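Local coordinates for protein major allergen Dau c 1 (PDB 2WQL) that probably binds small hydrophobic ligands such as plant hormones in an internal cavity, as a Bet v 1-family pathogenesis-related protein of carrot and a major food allergen, at residues N75-D87 with I95-T107. The protein carries 4 engineered substitutions. Sequence-based numbering, arbitrary orientation.
Sequences NKEALSYDSTVID and IESIETHMVVVPT. Engineered in segment 75-87: Ser80 (natural residue Thr). Engineered in segment 95-107: Met102 (natural residue Leu). With P4C (O-acetaldehydyl-hexaethylene glycol), chain E.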
# COMPACT_ATOMS: atom_id res chain seq x y z
N ASN A 75 -11.38 16.52 -19.64
CA ASN A 75 -12.46 16.70 -18.70
C ASN A 75 -11.91 17.46 -17.50
O ASN A 75 -11.27 16.89 -16.65
CB ASN A 75 -13.09 15.37 -18.31
CG ASN A 75 -14.39 15.54 -17.59
OD1 ASN A 75 -14.50 16.34 -16.66
ND2 ASN A 75 -15.40 14.78 -17.99
N LYS A 76 -12.16 18.75 -17.48
CA LYS A 76 -11.63 19.64 -16.46
C LYS A 76 -12.17 19.34 -15.06
O LYS A 76 -11.46 19.51 -14.07
CB LYS A 76 -11.94 21.10 -16.84
CG LYS A 76 -11.20 21.54 -18.10
CD LYS A 76 -11.75 22.86 -18.71
CE LYS A 76 -11.14 23.12 -20.11
NZ LYS A 76 -11.48 24.48 -20.64
N GLU A 77 -13.41 18.89 -15.00
CA GLU A 77 -14.07 18.62 -13.74
C GLU A 77 -13.62 17.30 -13.14
O GLU A 77 -13.45 17.18 -11.93
CB GLU A 77 -15.58 18.62 -13.96
CG GLU A 77 -16.14 19.98 -14.42
CD GLU A 77 -16.02 21.08 -13.35
OE1 GLU A 77 -15.77 20.75 -12.16
OE2 GLU A 77 -16.17 22.28 -13.70
N ALA A 78 -13.41 16.30 -14.00
CA ALA A 78 -13.00 14.98 -13.55
C ALA A 78 -11.49 14.82 -13.45
O ALA A 78 -11.04 13.81 -12.92
CB ALA A 78 -13.55 13.95 -14.47
N LEU A 79 -10.72 15.81 -13.92
CA LEU A 79 -9.27 15.75 -14.00
C LEU A 79 -8.78 14.53 -14.81
O LEU A 79 -7.89 13.80 -14.37
CB LEU A 79 -8.66 15.75 -12.60
CG LEU A 79 -9.23 16.74 -11.58
CD1 LEU A 79 -8.46 16.67 -10.27
CD2 LEU A 79 -9.25 18.17 -12.14
N SER A 80 -9.37 14.31 -15.98
CA SER A 80 -8.89 13.28 -16.88
C SER A 80 -8.49 13.88 -18.22
O SER A 80 -8.99 14.93 -18.63
CB SER A 80 -9.94 12.18 -17.09
OG SER A 80 -11.00 12.59 -17.92
N TYR A 81 -7.56 13.20 -18.89
CA TYR A 81 -7.00 13.66 -20.17
C TYR A 81 -6.67 12.43 -21.01
O TYR A 81 -6.01 11.52 -20.52
CB TYR A 81 -5.74 14.50 -19.94
CG TYR A 81 -5.13 15.16 -21.18
CD1 TYR A 81 -5.71 16.29 -21.75
CD2 TYR A 81 -3.96 14.67 -21.75
CE1 TYR A 81 -5.15 16.89 -22.87
CE2 TYR A 81 -3.41 15.25 -22.86
CZ TYR A 81 -4.00 16.36 -23.42
OH TYR A 81 -3.43 16.95 -24.54
N ASP A 82 -7.16 12.42 -22.25
CA ASP A 82 -6.90 11.34 -23.19
C ASP A 82 -6.20 11.91 -24.41
O ASP A 82 -6.62 12.94 -24.93
CB ASP A 82 -8.21 10.68 -23.62
CG ASP A 82 -9.02 10.16 -22.45
OD1 ASP A 82 -8.49 9.37 -21.65
OD2 ASP A 82 -10.21 10.55 -22.32
N SER A 83 -5.13 11.25 -24.85
CA SER A 83 -4.36 11.71 -25.99
C SER A 83 -3.64 10.57 -26.67
O SER A 83 -3.36 9.54 -26.05
CB SER A 83 -3.32 12.72 -25.54
OG SER A 83 -2.45 12.15 -24.58
N THR A 84 -3.32 10.77 -27.96
CA THR A 84 -2.73 9.72 -28.79
C THR A 84 -1.49 10.21 -29.51
O THR A 84 -1.51 11.26 -30.12
CB THR A 84 -3.72 9.24 -29.86
OG1 THR A 84 -4.94 8.87 -29.23
CG2 THR A 84 -3.16 8.01 -30.60
N VAL A 85 -0.42 9.45 -29.43
CA VAL A 85 0.79 9.76 -30.20
C VAL A 85 0.60 9.14 -31.57
O VAL A 85 0.39 7.94 -31.68
CB VAL A 85 2.08 9.21 -29.54
CG1 VAL A 85 3.27 9.66 -30.32
CG2 VAL A 85 2.17 9.65 -28.08
N ILE A 86 0.66 9.97 -32.61
CA ILE A 86 0.29 9.52 -33.96
C ILE A 86 1.41 9.57 -34.99
O ILE A 86 1.28 9.00 -36.08
CB ILE A 86 -0.97 10.29 -34.48
CG1 ILE A 86 -0.68 11.78 -34.66
CG2 ILE A 86 -2.13 10.09 -33.53
CD1 ILE A 86 -1.76 12.52 -35.43
N ASP A 87 2.51 10.26 -34.67
CA ASP A 87 3.63 10.38 -35.61
C ASP A 87 4.90 10.66 -34.83
O ASP A 87 4.84 11.03 -33.67
CB ASP A 87 3.38 11.51 -36.63
CG ASP A 87 4.30 11.41 -37.89
OD1 ASP A 87 4.93 10.36 -38.11
OD2 ASP A 87 4.37 12.40 -38.68
N ILE A 95 5.23 1.10 -34.58
CA ILE A 95 4.07 1.42 -33.73
C ILE A 95 3.13 2.30 -34.53
O ILE A 95 3.54 3.35 -35.03
CB ILE A 95 4.46 2.17 -32.44
CG1 ILE A 95 5.46 1.35 -31.60
CG2 ILE A 95 3.21 2.46 -31.63
CD1 ILE A 95 6.04 2.10 -30.37
N GLU A 96 1.89 1.86 -34.71
CA GLU A 96 0.92 2.66 -35.46
C GLU A 96 0.49 3.88 -34.65
O GLU A 96 0.45 5.00 -35.18
CB GLU A 96 -0.30 1.83 -35.82
CG GLU A 96 -0.00 0.68 -36.80
CD GLU A 96 -1.16 -0.33 -36.93
OE1 GLU A 96 -2.02 -0.41 -36.01
OE2 GLU A 96 -1.21 -1.04 -37.97
N SER A 97 0.17 3.66 -33.37
CA SER A 97 -0.16 4.75 -32.46
C SER A 97 -0.02 4.35 -30.99
O SER A 97 -0.11 3.17 -30.66
CB SER A 97 -1.57 5.26 -32.74
OG SER A 97 -2.55 4.32 -32.32
N ILE A 98 0.22 5.34 -30.12
CA ILE A 98 0.24 5.12 -28.67
C ILE A 98 -0.94 5.85 -28.03
O ILE A 98 -0.94 7.06 -27.89
CB ILE A 98 1.55 5.58 -28.01
CG1 ILE A 98 2.77 4.94 -28.69
CG2 ILE A 98 1.56 5.21 -26.53
CD1 ILE A 98 4.08 5.44 -28.18
N GLU A 99 -1.97 5.09 -27.67
CA GLU A 99 -3.21 5.63 -27.11
C GLU A 99 -3.01 5.76 -25.60
O GLU A 99 -2.67 4.78 -24.96
CB GLU A 99 -4.37 4.68 -27.45
CG GLU A 99 -5.76 5.06 -26.98
CD GLU A 99 -6.73 3.86 -26.99
OE1 GLU A 99 -6.66 3.03 -27.94
OE2 GLU A 99 -7.56 3.75 -26.05
N THR A 100 -3.19 6.95 -25.03
CA THR A 100 -3.02 7.14 -23.59
C THR A 100 -4.26 7.71 -22.88
O THR A 100 -5.01 8.49 -23.44
CB THR A 100 -1.82 8.06 -23.26
OG1 THR A 100 -2.19 9.43 -23.48
CG2 THR A 100 -0.63 7.73 -24.11
N HIS A 101 -4.45 7.31 -21.64
CA HIS A 101 -5.60 7.75 -20.82
C HIS A 101 -5.10 8.10 -19.43
O HIS A 101 -4.52 7.25 -18.76
CB HIS A 101 -6.63 6.65 -20.71
CG HIS A 101 -7.16 6.18 -22.02
ND1 HIS A 101 -8.25 6.77 -22.64
CD2 HIS A 101 -6.76 5.18 -22.85
CE1 HIS A 101 -8.48 6.15 -23.79
NE2 HIS A 101 -7.60 5.19 -23.93
N MET A 102 -5.28 9.34 -19.02
CA MET A 102 -4.73 9.81 -17.76
C MET A 102 -5.83 10.32 -16.84
O MET A 102 -6.77 10.98 -17.28
CB MET A 102 -3.74 10.93 -18.02
CG MET A 102 -2.91 11.29 -16.83
SD MET A 102 -1.89 12.72 -17.15
CE MET A 102 -3.15 14.00 -17.08
N VAL A 103 -5.70 10.01 -15.56
CA VAL A 103 -6.61 10.57 -14.57
C VAL A 103 -5.80 10.97 -13.34
O VAL A 103 -4.90 10.25 -12.94
CB VAL A 103 -7.75 9.59 -14.22
CG1 VAL A 103 -7.20 8.32 -13.57
CG2 VAL A 103 -8.80 10.25 -13.33
N VAL A 104 -6.09 12.12 -12.76
CA VAL A 104 -5.42 12.58 -11.55
C VAL A 104 -6.40 12.38 -10.39
O VAL A 104 -7.47 12.96 -10.39
CB VAL A 104 -5.03 14.06 -11.63
CG1 VAL A 104 -4.16 14.42 -10.47
CG2 VAL A 104 -4.31 14.35 -12.93
N VAL A 105 -6.06 11.54 -9.42
CA VAL A 105 -6.99 11.29 -8.33
C VAL A 105 -6.45 11.83 -7.00
O VAL A 105 -5.26 11.72 -6.74
CB VAL A 105 -7.38 9.77 -8.19
CG1 VAL A 105 -7.40 9.09 -9.54
CG2 VAL A 105 -6.46 9.06 -7.26
N PRO A 106 -7.32 12.42 -6.17
CA PRO A 106 -6.85 12.95 -4.89
C PRO A 106 -6.59 11.88 -3.85
O PRO A 106 -7.12 10.78 -3.93
CB PRO A 106 -8.00 13.86 -4.43
CG PRO A 106 -9.17 13.42 -5.18
CD PRO A 106 -8.68 12.88 -6.48
N THR A 107 -5.76 12.23 -2.87
CA THR A 107 -5.37 11.33 -1.79
C THR A 107 -5.77 11.95 -0.46
O THR A 107 -5.81 13.18 -0.31
CB THR A 107 -3.86 11.09 -1.79
OG1 THR A 107 -3.50 10.33 -2.94
CG2 THR A 107 -3.44 10.32 -0.58
O1 P4C E . -0.35 17.71 -21.84
C2 P4C E . 0.05 16.56 -21.97
C3 P4C E . -0.20 15.50 -20.91
O4 P4C E . 0.31 14.25 -21.40
C5 P4C E . -0.18 13.04 -20.78
C6 P4C E . 0.07 11.87 -21.73
O7 P4C E . 1.29 11.20 -21.43
C8 P4C E . 1.26 10.40 -20.22
C9 P4C E . 2.45 10.66 -19.26
O10 P4C E . 1.99 11.26 -18.02
C11 P4C E . 3.00 11.98 -17.30
C12 P4C E . 2.76 13.49 -17.35
O13 P4C E . 3.88 14.15 -17.97
C14 P4C E . 3.78 15.58 -18.00
C15 P4C E . 2.96 16.05 -19.20
O16 P4C E . 3.80 16.52 -20.26
C17 P4C E . 3.25 16.36 -21.58
C18 P4C E . 4.35 16.06 -22.62
O19 P4C E . 3.85 15.37 -23.80
C20 P4C E . 4.21 13.97 -23.89
C21 P4C E . 3.13 13.19 -24.66
O22 P4C E . 2.62 12.02 -23.97
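The antiparallel hairpin of strands 80-87 and 95-106 lies within the curved sheet of the Bet v 1 fold, and one of its faces lines the ligand pocket. There Tyr81, Met102, Ser83 and Thr100 border the bound o-acetaldehydyl-hexaethylene glycol, with Val85 and Ile98 continuing the row side by side. Ser83 O is gripped twice by Thr100, through the backbone N and through OG1 at 2.8 Å. Thr100 OG1 reaches it because chi1 (78°) sets this oxygen between its own backbone N and carbonyl carbon; the hydroxyl comes from above the plane of the Ser83 carbonyl and also lies 2.9 Å from Ser83 OG. The engineered Met102 bends at its end, bringing CE to 3.9 Å from Tyr81 CB and SD to 4.0 Å from C5 of the ligand, while the Tyr81 ring passes C3 of the ligand obliquely and its OH is hydrogen-bonded to Thr71 OG1. The opposite face carries a polar group of Asp82, His101 and Glu99. His101 ND1 donates to Asp82 OD1 at 2.8 Å, coming from above a carboxylate plane turned 65° from the ring. Straighter is the bond from His101 NE2 to the anti lone pair of Glu99 OE2, 2.6 Å long and in the ring plane; Glu99 OE1 meets His121. Held by a carboxylate at each nitrogen, the imidazole is fixed in rotation and probably stabilised as a cation, whereas the pocket face offers the ligand mainly carbon, hydroxyl and thioether groups.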